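Side-chain contacts in coronin (Toxoplasma gondii, PDB 4OZU), which probably binds actin filaments, its WD40 domain forming the beta-propeller part of a longer protein from an invasive parasite: residues L176-S181 and D185-T190; K194-V199 and C219-I224; I145-C150 and V155-V160; H233-G238 and L271-D276. One frame throughout, in Å; residues are numbered along the deposited sequence.

How the interactions relate
The four contacts come along the chain in the order 3, 1, 2, 4 and step round neighbouring blades of the WD40 beta-propeller. Interactions 3 and 1 each pair two strands within one blade, whereas interactions 2 and 4 each join one blade to the next. Interactions 1 and 2 have centres about 6 Å apart and share the sheet of strands 175-180 to 205-211; interactions 2 and 4, about 8 Å apart, meet in the sheet of strands 220-223 to 260-265. Interaction 3 packs against interaction 1 but stays about 12 Å, nearest atoms, from interaction 4. Strand pairing thus holds blades together in 1 and 3, while side chains join blade to blade in 2 and 4.

Interaction 1. Residues L176-S181 and D185-T190; sequences LSAKWS and DLLACT
Ser-177 OG donates to Thr-190 OG1 at 2.7 Å, joining two hydroxyl side chains on one face of this antiparallel hairpin. Both oxygens sit between their own backbone N and carbonyl carbon (chi1 75° for Ser-177), which brings them together above the paired strands. On the other face, Leu-187 lays its CD1 methyl over the five-membered ring of Trp-180, 3.9 Å from the centroid and 7° off the ring normal, a CH-pi contact. Having CG anti to the backbone N (chi1 -173°) swings the leucine back across its partner strand, so that CD1 also rests 3.6 Å from Lys-179 O. A branched chain suits this place, because the other methyl, CD2, meets Ala-178 CB at 4.2 Å. Between the two faces, the backbones of Lys-179 and Ala-188 form a hydrogen-bonded pair, 2.8 Å from N to O both ways. Past the strand ends, a water donates to both Ser-181 OG, at 2.9 Å, and Asp-185 OD1, bridging side chains too far apart to bond directly.

A second shell fixes the polar ends. Thr-190 OG1 also bonds to Cys-219 O and Ser-177 OG to Cys-221 N, tying the pair to the following blade. Trp-180 NE1 bonds to Glu-137 O, the Glu-137 carboxylate forms a salt bridge with Lys-179 NZ, and Ser-181 OG bonds to Asp-225 OD2. Strands 175-180 and 187-191 are the first two of their blade: the Trp-180 and Leu-187 face packs on strand 145-150 of the preceding blade, the Ala-188 face on strand 220-223, and strand 195-200 continues the sheet.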
loop_
_atom_site.group_PDB
_atom_site.type_symbol
_atom_site.label_atom_id
_atom_site.label_comp_id
_atom_site.label_asym_id
_atom_site.label_seq_id
_atom_site.Cartn_x
_atom_site.Cartn_y
_atom_site.Cartn_z
ATOM N N LEU A 176 -3.975 -13.469 -0.429
ATOM C CA LEU A 176 -4.814 -12.423 -1.009
ATOM C C LEU A 176 -4.302 -11.039 -0.618
ATOM O O LEU A 176 -4.586 -10.050 -1.299
ATOM C CB LEU A 176 -6.267 -12.590 -0.558
ATOM C CG LEU A 176 -7.017 -13.807 -1.102
ATOM C CD1 LEU A 176 -8.338 -13.981 -0.382
ATOM C CD2 LEU A 176 -7.239 -13.669 -2.597
ATOM N N SER A 177 -3.548 -10.971 0.475
ATOM C CA SER A 177 -2.892 -9.730 0.863
ATOM C C SER A 177 -1.796 -10.021 1.874
ATOM O O SER A 177 -1.834 -11.035 2.574
ATOM C CB SER A 177 -3.903 -8.730 1.436
ATOM O OG SER A 177 -4.305 -9.091 2.744
ATOM N N ALA A 178 -0.804 -9.138 1.931
ATOM C CA ALA A 178 0.291 -9.270 2.880
ATOM C C ALA A 178 0.818 -7.877 3.183
ATOM O O ALA A 178 1.142 -7.129 2.268
ATOM C CB ALA A 178 1.388 -10.166 2.332
ATOM N N LYS A 179 0.865 -7.523 4.464
ATOM C CA LYS A 179 1.255 -6.183 4.882
ATOM C C LYS A 179 2.117 -6.236 6.141
ATOM O O LYS A 179 1.921 -7.093 6.994
ATOM C CB LYS A 179 0.020 -5.313 5.148
ATOM C CG LYS A 179 -0.840 -5.023 3.933
ATOM C CD LYS A 179 -0.219 -3.952 3.052
ATOM C CE LYS A 179 -1.014 -3.770 1.771
ATOM N NZ LYS A 179 -0.386 -2.770 0.868
ATOM N N TRP A 180 3.062 -5.309 6.238
ATOM C CA TRP A 180 3.940 -5.187 7.401
ATOM C C TRP A 180 3.376 -4.280 8.500
ATOM O O TRP A 180 2.809 -3.217 8.223
ATOM C CB TRP A 180 5.284 -4.590 7.004
ATOM C CG TRP A 180 6.199 -5.427 6.212
ATOM C CD1 TRP A 180 6.395 -5.390 4.859
ATOM C CD2 TRP A 180 7.111 -6.392 6.726
ATOM N NE1 TRP A 180 7.366 -6.295 4.501
ATOM C CE2 TRP A 180 7.823 -6.921 5.633
ATOM C CE3 TRP A 180 7.391 -6.869 8.008
ATOM C CZ2 TRP A 180 8.796 -7.902 5.789
ATOM C CZ3 TRP A 180 8.350 -7.839 8.159
ATOM C CH2 TRP A 180 9.046 -8.346 7.057
ATOM N N SER A 181 3.591 -4.683 9.747
ATOM C CA SER A 181 3.411 -3.791 10.889
ATOM C C SER A 181 4.317 -2.572 10.773
ATOM O O SER A 181 5.432 -2.674 10.278
ATOM C CB SER A 181 3.721 -4.537 12.188
ATOM O OG SER A 181 3.802 -3.642 13.284
ATOM N N ASP A 185 8.161 -5.708 12.672
ATOM C CA ASP A 185 8.519 -7.019 13.216
ATOM C C ASP A 185 7.610 -8.135 12.709
ATOM O O ASP A 185 8.054 -9.272 12.554
ATOM C CB ASP A 185 8.511 -6.985 14.748
ATOM C CG ASP A 185 7.169 -6.604 15.336
ATOM O OD1 ASP A 185 6.335 -5.989 14.633
ATOM O OD2 ASP A 185 6.970 -6.910 16.537
ATOM N N LEU A 186 6.355 -7.804 12.436
ATOM C CA LEU A 186 5.354 -8.792 12.061
ATOM C C LEU A 186 4.731 -8.475 10.712
ATOM O O LEU A 186 4.653 -7.313 10.301
ATOM C CB LEU A 186 4.259 -8.871 13.125
ATOM C CG LEU A 186 4.715 -9.291 14.525
ATOM C CD1 LEU A 186 3.558 -9.219 15.524
ATOM C CD2 LEU A 186 5.320 -10.691 14.507
ATOM N N LEU A 187 4.303 -9.535 10.032
ATOM C CA LEU A 187 3.562 -9.433 8.791
ATOM C C LEU A 187 2.174 -10.003 9.038
ATOM O O LEU A 187 2.019 -10.946 9.820
ATOM C CB LEU A 187 4.273 -10.192 7.676
ATOM C CG LEU A 187 3.684 -10.042 6.275
ATOM C CD1 LEU A 187 4.502 -9.066 5.451
ATOM C CD2 LEU A 187 3.624 -11.396 5.620
ATOM N N ALA A 188 1.170 -9.396 8.422
ATOM C CA ALA A 188 -0.179 -9.945 8.428
ATOM C C ALA A 188 -0.558 -10.280 7.006
ATOM O O ALA A 188 -0.210 -9.550 6.069
ATOM C CB ALA A 188 -1.168 -8.980 9.039
ATOM N N CYS A 189 -1.255 -11.395 6.836
ATOM C CA CYS A 189 -1.722 -11.785 5.514
ATOM C C CYS A 189 -3.089 -12.439 5.592
ATOM O O CYS A 189 -3.465 -12.989 6.623
ATOM C CB CYS A 189 -0.727 -12.727 4.838
ATOM S SG CYS A 189 -0.379 -14.245 5.752
ATOM N N THR A 190 -3.836 -12.337 4.499
ATOM C CA THR A 190 -5.101 -13.032 4.359
ATOM C C THR A 190 -4.949 -14.139 3.332
ATOM O O THR A 190 -4.186 -14.010 2.376
ATOM C CB THR A 190 -6.230 -12.088 3.930
ATOM O OG1 THR A 190 -5.821 -11.361 2.769
ATOM C CG2 THR A 190 -6.558 -11.099 5.057
HETATM O O HOH W 1 3.706 -5.462 15.576
#

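Interaction 2. Residues K194-V199 and C219-I224; sequences KALNIV and CKCTWI
The cleft between two successive propeller blades is sealed here, where the third strand of one blade, 195-200, faces the first strand of the next, 220-223. Being in different sheets, the strands meet through side chains alone, and they diverge along their length: the CA atoms of Leu-196 and Cys-221 are 7.9 Å apart, those of Ile-198 and Trp-223 10.7 Å. Larger side chains fill the wider end. At the closer end, the CD1 methyl of Leu-196 touches Cys-221 CB at 3.8 Å and lies 4.0 Å from its SG. Leu-196 reaches across because its CG stands anti to the backbone N (chi1 172°), which carries the branched tip toward the neighbouring sheet; a small, apolar cysteine fits beneath it without pushing the strands apart. At the wider end, the CG2 methyl of Ile-198 meets the rim of the Trp-223 indole, near the ring plane, at a distance of 4.3 Å from CH2. The long indole reaches across the wider gap, and its one polar atom is provided for: NE1 bonds to Lys-179 O, tying the indole to the first strand of the blade it faces and setting its rotation.

The alternation of the strand turns Asn-197 to the other face, where its OD1 bonds to Ser-209 OG. Ala-188 of strand 187-191 touches Ile-198, Cys-221 and Trp-223 and thus adds to the apolar layer between the blades, while Thr-236 of strand 233-239 packs on Leu-196 and Val-234 of the same strand on Trp-223.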
loop_
_atom_site.group_PDB
_atom_site.type_symbol
_atom_site.label_atom_id
_atom_site.label_comp_id
_atom_site.label_asym_id
_atom_site.label_seq_id
_atom_site.Cartn_x
_atom_site.Cartn_y
_atom_site.Cartn_z
ATOM N N LYS A 194 -10.181 -17.779 4.216
ATOM C CA LYS A 194 -10.859 -16.751 5.018
ATOM C C LYS A 194 -10.124 -16.482 6.325
ATOM O O LYS A 194 -10.707 -15.976 7.283
ATOM C CB LYS A 194 -12.307 -17.148 5.322
ATOM C CG LYS A 194 -13.082 -17.744 4.145
ATOM C CD LYS A 194 -14.489 -18.141 4.548
ATOM C CE LYS A 194 -15.127 -19.034 3.491
ATOM N NZ LYS A 194 -16.592 -19.191 3.682
ATOM N N ALA A 195 -8.840 -16.815 6.359
ATOM C CA ALA A 195 -8.042 -16.643 7.560
ATOM C C ALA A 195 -7.195 -15.382 7.477
ATOM O O ALA A 195 -6.699 -15.011 6.409
ATOM C CB ALA A 195 -7.158 -17.853 7.786
ATOM N N LEU A 196 -7.056 -14.726 8.623
ATOM C CA LEU A 196 -6.059 -13.689 8.818
ATOM C C LEU A 196 -4.927 -14.302 9.626
ATOM O O LEU A 196 -5.161 -14.812 10.722
ATOM C CB LEU A 196 -6.657 -12.483 9.542
ATOM C CG LEU A 196 -5.668 -11.397 9.973
ATOM C CD1 LEU A 196 -5.115 -10.649 8.770
ATOM C CD2 LEU A 196 -6.339 -10.450 10.935
ATOM N N ASN A 197 -3.713 -14.252 9.085
ATOM C CA ASN A 197 -2.558 -14.880 9.707
ATOM C C ASN A 197 -1.495 -13.857 10.044
ATOM O O ASN A 197 -1.222 -12.952 9.253
ATOM C CB ASN A 197 -1.962 -15.953 8.788
ATOM C CG ASN A 197 -3.017 -16.862 8.189
ATOM O OD1 ASN A 197 -3.574 -17.724 8.870
ATOM N ND2 ASN A 197 -3.292 -16.677 6.899
ATOM N N ILE A 198 -0.907 -14.009 11.227
ATOM C CA ILE A 198 0.186 -13.157 11.669
ATOM C C ILE A 198 1.484 -13.960 11.645
ATOM O O ILE A 198 1.548 -15.066 12.186
ATOM C CB ILE A 198 -0.044 -12.609 13.088
ATOM C CG1 ILE A 198 -1.464 -12.051 13.239
ATOM C CG2 ILE A 198 1.001 -11.558 13.408
ATOM C CD1 ILE A 198 -1.801 -10.925 12.281
ATOM N N VAL A 199 2.516 -13.378 11.038
ATOM C CA VAL A 199 3.781 -14.074 10.800
ATOM C C VAL A 199 4.953 -13.311 11.384
ATOM O O VAL A 199 5.081 -12.107 11.156
ATOM C CB VAL A 199 4.040 -14.268 9.297
ATOM C CG1 VAL A 199 5.336 -15.035 9.071
ATOM C CG2 VAL A 199 2.865 -14.998 8.648
ATOM N N CYS A 219 -10.831 -11.481 1.410
ATOM C CA CYS A 219 -10.496 -10.617 2.539
ATOM C C CYS A 219 -9.172 -9.907 2.279
ATOM O O CYS A 219 -8.293 -10.452 1.608
ATOM C CB CYS A 219 -10.402 -11.427 3.834
ATOM S SG CYS A 219 -11.872 -12.390 4.211
ATOM N N LYS A 220 -9.037 -8.688 2.797
ATOM C CA LYS A 220 -7.812 -7.912 2.627
ATOM C C LYS A 220 -7.456 -7.325 3.977
ATOM O O LYS A 220 -8.344 -7.045 4.771
ATOM C CB LYS A 220 -8.003 -6.797 1.592
ATOM C CG LYS A 220 -8.428 -7.265 0.207
ATOM C CD LYS A 220 -7.253 -7.800 -0.595
ATOM C CE LYS A 220 -7.707 -8.324 -1.947
ATOM N NZ LYS A 220 -6.578 -8.793 -2.809
ATOM N N CYS A 221 -6.170 -7.130 4.245
ATOM C CA CYS A 221 -5.768 -6.563 5.521
ATOM C C CYS A 221 -4.746 -5.452 5.371
ATOM O O CYS A 221 -4.140 -5.272 4.321
ATOM C CB CYS A 221 -5.203 -7.642 6.447
ATOM S SG CYS A 221 -3.512 -8.197 6.036
ATOM N N THR A 222 -4.605 -4.686 6.443
ATOM C CA THR A 222 -3.475 -3.797 6.621
ATOM C C THR A 222 -3.309 -3.568 8.123
ATOM O O THR A 222 -4.231 -3.820 8.898
ATOM C CB THR A 222 -3.663 -2.470 5.881
ATOM O OG1 THR A 222 -2.407 -1.784 5.803
ATOM C CG2 THR A 222 -4.689 -1.602 6.576
ATOM N N TRP A 223 -2.140 -3.097 8.535
ATOM C CA TRP A 223 -1.902 -2.815 9.939
ATOM C C TRP A 223 -2.412 -1.429 10.293
ATOM O O TRP A 223 -2.389 -0.528 9.456
ATOM C CB TRP A 223 -0.416 -2.927 10.261
ATOM C CG TRP A 223 0.053 -4.326 10.279
ATOM C CD1 TRP A 223 0.387 -5.084 9.204
ATOM C CD2 TRP A 223 0.245 -5.150 11.436
ATOM N NE1 TRP A 223 0.782 -6.339 9.613
ATOM C CE2 TRP A 223 0.700 -6.404 10.980
ATOM C CE3 TRP A 223 0.082 -4.951 12.809
ATOM C CZ2 TRP A 223 0.993 -7.452 11.845
ATOM C CZ3 TRP A 223 0.372 -6.000 13.668
ATOM C CH2 TRP A 223 0.822 -7.233 13.181
ATOM N N ILE A 224 -2.882 -1.276 11.527
ATOM C CA ILE A 224 -3.324 0.012 12.024
ATOM C C ILE A 224 -2.670 0.275 13.382
ATOM O O ILE A 224 -3.335 0.613 14.356
ATOM C CB ILE A 224 -4.873 0.089 12.106
ATOM C CG1 ILE A 224 -5.436 -1.106 12.887
ATOM C CG2 ILE A 224 -5.461 0.147 10.700
ATOM C CD1 ILE A 224 -6.942 -1.075 13.081
#

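Interaction 3. Residues I145-C150 and V155-V160; sequences ILASGC and VAFWNV
Ser-148 N donates to Ala-156 O at 2.8 Å, and Ala-156 N returns an equally short bond to Ser-148 O. Leu-146 and Trp-158 form the next hydrogen-bonded pair, and all four side chains lie on one face of the hairpin. There Ser-148 OG, held between its backbone N and carbonyl carbon (chi1 83°), stands 3.7 Å from Ala-156 CB; alanine, having nothing beyond CB, does not block it. The hydroxyl lies near the indole plane of Trp-158 but is 4.0 Å from NE1, too far for a direct bond. A water joins them instead, 2.9 Å from Ser-148 OG and accepting from Trp-158 NE1 at 3.1 Å, so the buried indole N-H is satisfied. Beside it, Leu-146 crosses the indole obliquely, its CD2 methyl 4.2 Å from Trp-158 CD1.

The hairpin forms the second and third strands of a blade in a predicted WD repeat, and Trp-158 with Asn-159 occupies the place of the Trp-Asp pair that names the family. In canonical repeats a serine or threonine of the second strand bonds this tryptophan directly; here the water stands between the two.

On the opposite face the main contact is apolar. Ala-147 CB lies 3.7 Å from both CD1 and CE1 of Phe-157, the small residue accommodating the broad ring across a non-hydrogen-bonded pair. Leu-187 of the next blade packs on Ala-147, Val-155 and Phe-157, and Trp-180 on Ile-145 and Ala-147.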
loop_
_atom_site.group_PDB
_atom_site.type_symbol
_atom_site.label_atom_id
_atom_site.label_comp_id
_atom_site.label_asym_id
_atom_site.label_seq_id
_atom_site.Cartn_x
_atom_site.Cartn_y
_atom_site.Cartn_z
ATOM N N ILE A 145 14.831 -5.400 3.494
ATOM C CA ILE A 145 13.941 -6.507 3.846
ATOM C C ILE A 145 12.611 -6.382 3.103
ATOM O O ILE A 145 11.953 -5.349 3.154
ATOM C CB ILE A 145 13.677 -6.566 5.370
ATOM C CG1 ILE A 145 14.992 -6.727 6.140
ATOM C CG2 ILE A 145 12.709 -7.693 5.712
ATOM C CD1 ILE A 145 15.804 -7.963 5.769
ATOM N N LEU A 146 12.223 -7.454 2.426
ATOM C CA LEU A 146 11.007 -7.480 1.632
ATOM C C LEU A 146 10.252 -8.782 1.845
ATOM O O LEU A 146 10.869 -9.835 2.030
ATOM C CB LEU A 146 11.364 -7.291 0.147
ATOM C CG LEU A 146 10.259 -7.437 -0.898
ATOM C CD1 LEU A 146 10.442 -6.398 -1.996
ATOM C CD2 LEU A 146 10.261 -8.831 -1.492
ATOM N N ALA A 147 8.920 -8.715 1.829
ATOM C CA ALA A 147 8.086 -9.917 1.873
ATOM C C ALA A 147 7.325 -10.096 0.566
ATOM O O ALA A 147 6.784 -9.137 0.026
ATOM C CB ALA A 147 7.112 -9.853 3.038
ATOM N N SER A 148 7.277 -11.330 0.066
ATOM C CA SER A 148 6.522 -11.607 -1.152
ATOM C C SER A 148 5.544 -12.746 -0.910
ATOM O O SER A 148 5.900 -13.777 -0.340
ATOM C CB SER A 148 7.450 -11.939 -2.318
ATOM O OG SER A 148 7.833 -13.300 -2.298
ATOM N N GLY A 149 4.303 -12.533 -1.335
ATOM C CA GLY A 149 3.247 -13.519 -1.193
ATOM C C GLY A 149 2.957 -14.197 -2.518
ATOM O O GLY A 149 2.817 -13.548 -3.560
ATOM N N CYS A 150 2.863 -15.519 -2.469
ATOM C CA CYS A 150 2.727 -16.340 -3.659
ATOM C C CYS A 150 1.325 -16.934 -3.748
ATOM O O CYS A 150 0.679 -17.184 -2.736
ATOM C CB CYS A 150 3.786 -17.448 -3.639
ATOM S SG CYS A 150 3.764 -18.565 -5.036
ATOM N N VAL A 155 4.547 -17.253 1.924
ATOM C CA VAL A 155 5.093 -15.923 2.157
ATOM C C VAL A 155 6.599 -16.078 2.278
ATOM O O VAL A 155 7.079 -16.803 3.156
ATOM C CB VAL A 155 4.529 -15.274 3.420
ATOM C CG1 VAL A 155 5.139 -13.901 3.621
ATOM C CG2 VAL A 155 3.023 -15.167 3.329
ATOM N N ALA A 156 7.330 -15.420 1.379
ATOM C CA ALA A 156 8.782 -15.508 1.339
ATOM C C ALA A 156 9.396 -14.202 1.794
ATOM O O ALA A 156 9.032 -13.138 1.297
ATOM C CB ALA A 156 9.260 -15.850 -0.067
ATOM N N PHE A 157 10.334 -14.287 2.731
ATOM C CA PHE A 157 11.019 -13.102 3.230
ATOM C C PHE A 157 12.429 -13.027 2.665
ATOM O O PHE A 157 13.191 -13.996 2.713
ATOM C CB PHE A 157 11.046 -13.108 4.752
ATOM C CG PHE A 157 9.685 -13.026 5.367
ATOM C CD1 PHE A 157 9.069 -11.804 5.557
ATOM C CD2 PHE A 157 9.009 -14.169 5.733
ATOM C CE1 PHE A 157 7.808 -11.733 6.117
ATOM C CE2 PHE A 157 7.748 -14.097 6.288
ATOM C CZ PHE A 157 7.152 -12.886 6.488
ATOM N N TRP A 158 12.764 -11.856 2.133
ATOM C CA TRP A 158 13.991 -11.662 1.377
ATOM C C TRP A 158 14.878 -10.593 1.985
ATOM O O TRP A 158 14.397 -9.522 2.343
ATOM C CB TRP A 158 13.665 -11.254 -0.059
ATOM C CG TRP A 158 13.163 -12.352 -0.927
ATOM C CD1 TRP A 158 11.860 -12.681 -1.174
ATOM C CD2 TRP A 158 13.960 -13.267 -1.682
ATOM N NE1 TRP A 158 11.798 -13.745 -2.040
ATOM C CE2 TRP A 158 13.075 -14.126 -2.363
ATOM C CE3 TRP A 158 15.337 -13.449 -1.846
ATOM C CZ2 TRP A 158 13.524 -15.147 -3.196
ATOM C CZ3 TRP A 158 15.777 -14.457 -2.673
ATOM C CH2 TRP A 158 14.876 -15.294 -3.334
ATOM N N ASN A 159 16.170 -10.886 2.082
ATOM C CA ASN A 159 17.194 -9.862 2.269
ATOM C C ASN A 159 17.734 -9.510 0.887
ATOM O O ASN A 159 18.568 -10.231 0.339
ATOM C CB ASN A 159 18.308 -10.368 3.191
ATOM C CG ASN A 159 19.390 -9.327 3.451
ATOM O OD1 ASN A 159 19.452 -8.283 2.797
ATOM N ND2 ASN A 159 20.255 -9.617 4.416
ATOM N N VAL A 160 17.253 -8.420 0.305
ATOM C CA VAL A 160 17.568 -8.130 -1.092
ATOM C C VAL A 160 19.057 -7.860 -1.283
ATOM O O VAL A 160 19.603 -8.150 -2.344
ATOM C CB VAL A 160 16.759 -6.919 -1.636
ATOM C CG1 VAL A 160 15.266 -7.171 -1.489
ATOM C CG2 VAL A 160 17.148 -5.641 -0.929
HETATM O O HOH W 2 9.650 -15.101 -3.741
#

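Interaction 4. Residues H233-G238 and L271-D276; sequences HVFTTG and LYPIFD
Strands 233-238 and 271-275 run nearly antiparallel, their directions 163° apart, but with axes 7.1 Å from each other they belong to different sheets. They come closest at Thr-237 and Leu-271, whose CA atoms are 6.0 Å apart. There Thr-237 OG1 donates to Leu-271 O at 2.6 Å, approaching in the carbonyl plane on a lone pair. With OG1 between the backbone N and the carbonyl carbon (chi1 66°), the hydroxyl faces the other strand, and a water adds to the grip: it donates to Thr-237 OG1 at 2.8 Å and accepts from Leu-271 N at 3.0 Å. Threonine thus bonds both backbone groups of Leu-271, one directly and one through water, while its CG2 methyl packs on Leu-271 CB at 3.9 Å. Further along, Pro-273 CB meets the edge of the Phe-235 ring, near its plane, 3.6 Å from CD2. The compact apolar pyrrolidine suits the ring edge, and on this outermost strand a proline offers no backbone N-H that would need a partner. Strand 233-239 is second in its blade and 271-275 first in the next; Lys-220 and Thr-222 of strand 220-223 border Pro-273, while Phe-235 also packs on Met-247 of strand 245-251 and on Leu-282 and Val-284 of strand 281-286.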
loop_
_atom_site.group_PDB
_atom_site.type_symbol
_atom_site.label_atom_id
_atom_site.label_comp_id
_atom_site.label_asym_id
_atom_site.label_seq_id
_atom_site.Cartn_x
_atom_site.Cartn_y
_atom_site.Cartn_z
ATOM N N HIS A 233 -2.373 -3.891 16.398
ATOM C CA HIS A 233 -3.711 -3.959 15.814
ATOM C C HIS A 233 -3.665 -4.053 14.288
ATOM O O HIS A 233 -2.837 -3.419 13.633
ATOM C CB HIS A 233 -4.555 -2.760 16.247
ATOM C CG HIS A 233 -5.063 -2.865 17.652
ATOM N ND1 HIS A 233 -4.233 -3.083 18.731
ATOM C CD2 HIS A 233 -6.320 -2.810 18.153
ATOM C CE1 HIS A 233 -4.953 -3.144 19.836
ATOM N NE2 HIS A 233 -6.224 -2.983 19.514
ATOM N N VAL A 234 -4.576 -4.864 13.754
ATOM C CA VAL A 234 -4.691 -5.137 12.326
ATOM C C VAL A 234 -6.128 -4.893 11.903
ATOM O O VAL A 234 -7.050 -5.125 12.682
ATOM C CB VAL A 234 -4.293 -6.592 11.983
ATOM C CG1 VAL A 234 -4.568 -6.906 10.508
ATOM C CG2 VAL A 234 -2.842 -6.826 12.302
ATOM N N PHE A 235 -6.302 -4.421 10.673
ATOM C CA PHE A 235 -7.617 -4.101 10.109
ATOM C C PHE A 235 -7.908 -5.018 8.934
ATOM O O PHE A 235 -7.042 -5.194 8.090
ATOM C CB PHE A 235 -7.652 -2.648 9.638
ATOM C CG PHE A 235 -8.976 -2.219 9.051
ATOM C CD1 PHE A 235 -10.031 -1.861 9.874
ATOM C CD2 PHE A 235 -9.151 -2.148 7.675
ATOM C CE1 PHE A 235 -11.237 -1.447 9.339
ATOM C CE2 PHE A 235 -10.357 -1.742 7.138
ATOM C CZ PHE A 235 -11.400 -1.387 7.973
ATOM N N THR A 236 -9.109 -5.595 8.869
ATOM C CA THR A 236 -9.492 -6.399 7.709
ATOM C C THR A 236 -10.783 -5.915 7.088
ATOM O O THR A 236 -11.643 -5.358 7.772
ATOM C CB THR A 236 -9.678 -7.902 8.053
ATOM O OG1 THR A 236 -10.694 -8.047 9.052
ATOM C CG2 THR A 236 -8.386 -8.515 8.544
ATOM N N THR A 237 -10.881 -6.122 5.775
ATOM C CA THR A 237 -12.137 -6.031 5.043
ATOM C C THR A 237 -12.472 -7.411 4.533
ATOM O O THR A 237 -11.583 -8.230 4.320
ATOM C CB THR A 237 -12.061 -5.086 3.838
ATOM O OG1 THR A 237 -11.160 -5.638 2.870
ATOM C CG2 THR A 237 -11.592 -3.705 4.251
ATOM N N GLY A 238 -13.746 -7.657 4.300
ATOM C CA GLY A 238 -14.164 -8.939 3.787
ATOM C C GLY A 238 -15.656 -8.966 3.602
ATOM O O GLY A 238 -16.301 -7.919 3.493
ATOM N N LEU A 271 -12.452 -4.873 -0.864
ATOM C CA LEU A 271 -12.012 -3.543 -0.469
ATOM C C LEU A 271 -10.566 -3.554 0.007
ATOM O O LEU A 271 -10.197 -4.316 0.902
ATOM C CB LEU A 271 -12.919 -2.985 0.630
ATOM C CG LEU A 271 -14.341 -2.631 0.184
ATOM C CD1 LEU A 271 -15.238 -2.392 1.384
ATOM C CD2 LEU A 271 -14.350 -1.423 -0.737
ATOM N N TYR A 272 -9.755 -2.712 -0.625
ATOM C CA TYR A 272 -8.379 -2.483 -0.206
ATOM C C TYR A 272 -8.349 -1.407 0.863
ATOM O O TYR A 272 -8.773 -0.275 0.606
ATOM C CB TYR A 272 -7.511 -2.071 -1.398
ATOM C CG TYR A 272 -7.296 -3.204 -2.367
ATOM C CD1 TYR A 272 -6.231 -4.082 -2.204
ATOM C CD2 TYR A 272 -8.174 -3.423 -3.421
ATOM C CE1 TYR A 272 -6.038 -5.137 -3.070
ATOM C CE2 TYR A 272 -7.984 -4.477 -4.298
ATOM C CZ TYR A 272 -6.916 -5.332 -4.110
ATOM O OH TYR A 272 -6.716 -6.382 -4.965
ATOM N N PRO A 273 -7.872 -1.753 2.069
ATOM C CA PRO A 273 -7.703 -0.755 3.127
ATOM C C PRO A 273 -6.358 -0.046 3.027
ATOM O O PRO A 273 -5.328 -0.702 2.861
ATOM C CB PRO A 273 -7.793 -1.589 4.405
ATOM C CG PRO A 273 -7.214 -2.907 4.012
ATOM C CD PRO A 273 -7.571 -3.112 2.556
ATOM N N ILE A 274 -6.386 1.284 3.116
ATOM C CA ILE A 274 -5.184 2.110 3.121
ATOM C C ILE A 274 -5.141 2.925 4.405
ATOM O O ILE A 274 -6.034 3.740 4.649
ATOM C CB ILE A 274 -5.147 3.067 1.910
ATOM C CG1 ILE A 274 -5.215 2.276 0.597
ATOM C CG2 ILE A 274 -3.912 3.950 1.953
ATOM C CD1 ILE A 274 -4.072 1.302 0.384
ATOM N N PHE A 275 -4.112 2.705 5.222
ATOM C CA PHE A 275 -3.978 3.407 6.494
ATOM C C PHE A 275 -2.923 4.503 6.442
ATOM O O PHE A 275 -1.777 4.265 6.062
ATOM C CB PHE A 275 -3.634 2.420 7.611
ATOM C CG PHE A 275 -3.719 3.005 9.002
ATOM C CD1 PHE A 275 -4.857 3.674 9.427
ATOM C CD2 PHE A 275 -2.672 2.848 9.896
ATOM C CE1 PHE A 275 -4.940 4.182 10.710
ATOM C CE2 PHE A 275 -2.748 3.357 11.181
ATOM C CZ PHE A 275 -3.879 4.020 11.589
ATOM N N ASP A 276 -3.343 5.705 6.818
ATOM C CA ASP A 276 -2.448 6.827 7.072
ATOM C C ASP A 276 -2.064 6.737 8.543
ATOM O O ASP A 276 -2.820 7.144 9.418
ATOM C CB ASP A 276 -3.145 8.154 6.734
ATOM C CG ASP A 276 -2.335 9.393 7.137
ATOM O OD1 ASP A 276 -1.268 9.256 7.777
ATOM O OD2 ASP A 276 -2.801 10.529 6.829
HETATM O O HOH W 3 -12.511 -7.159 1.002
#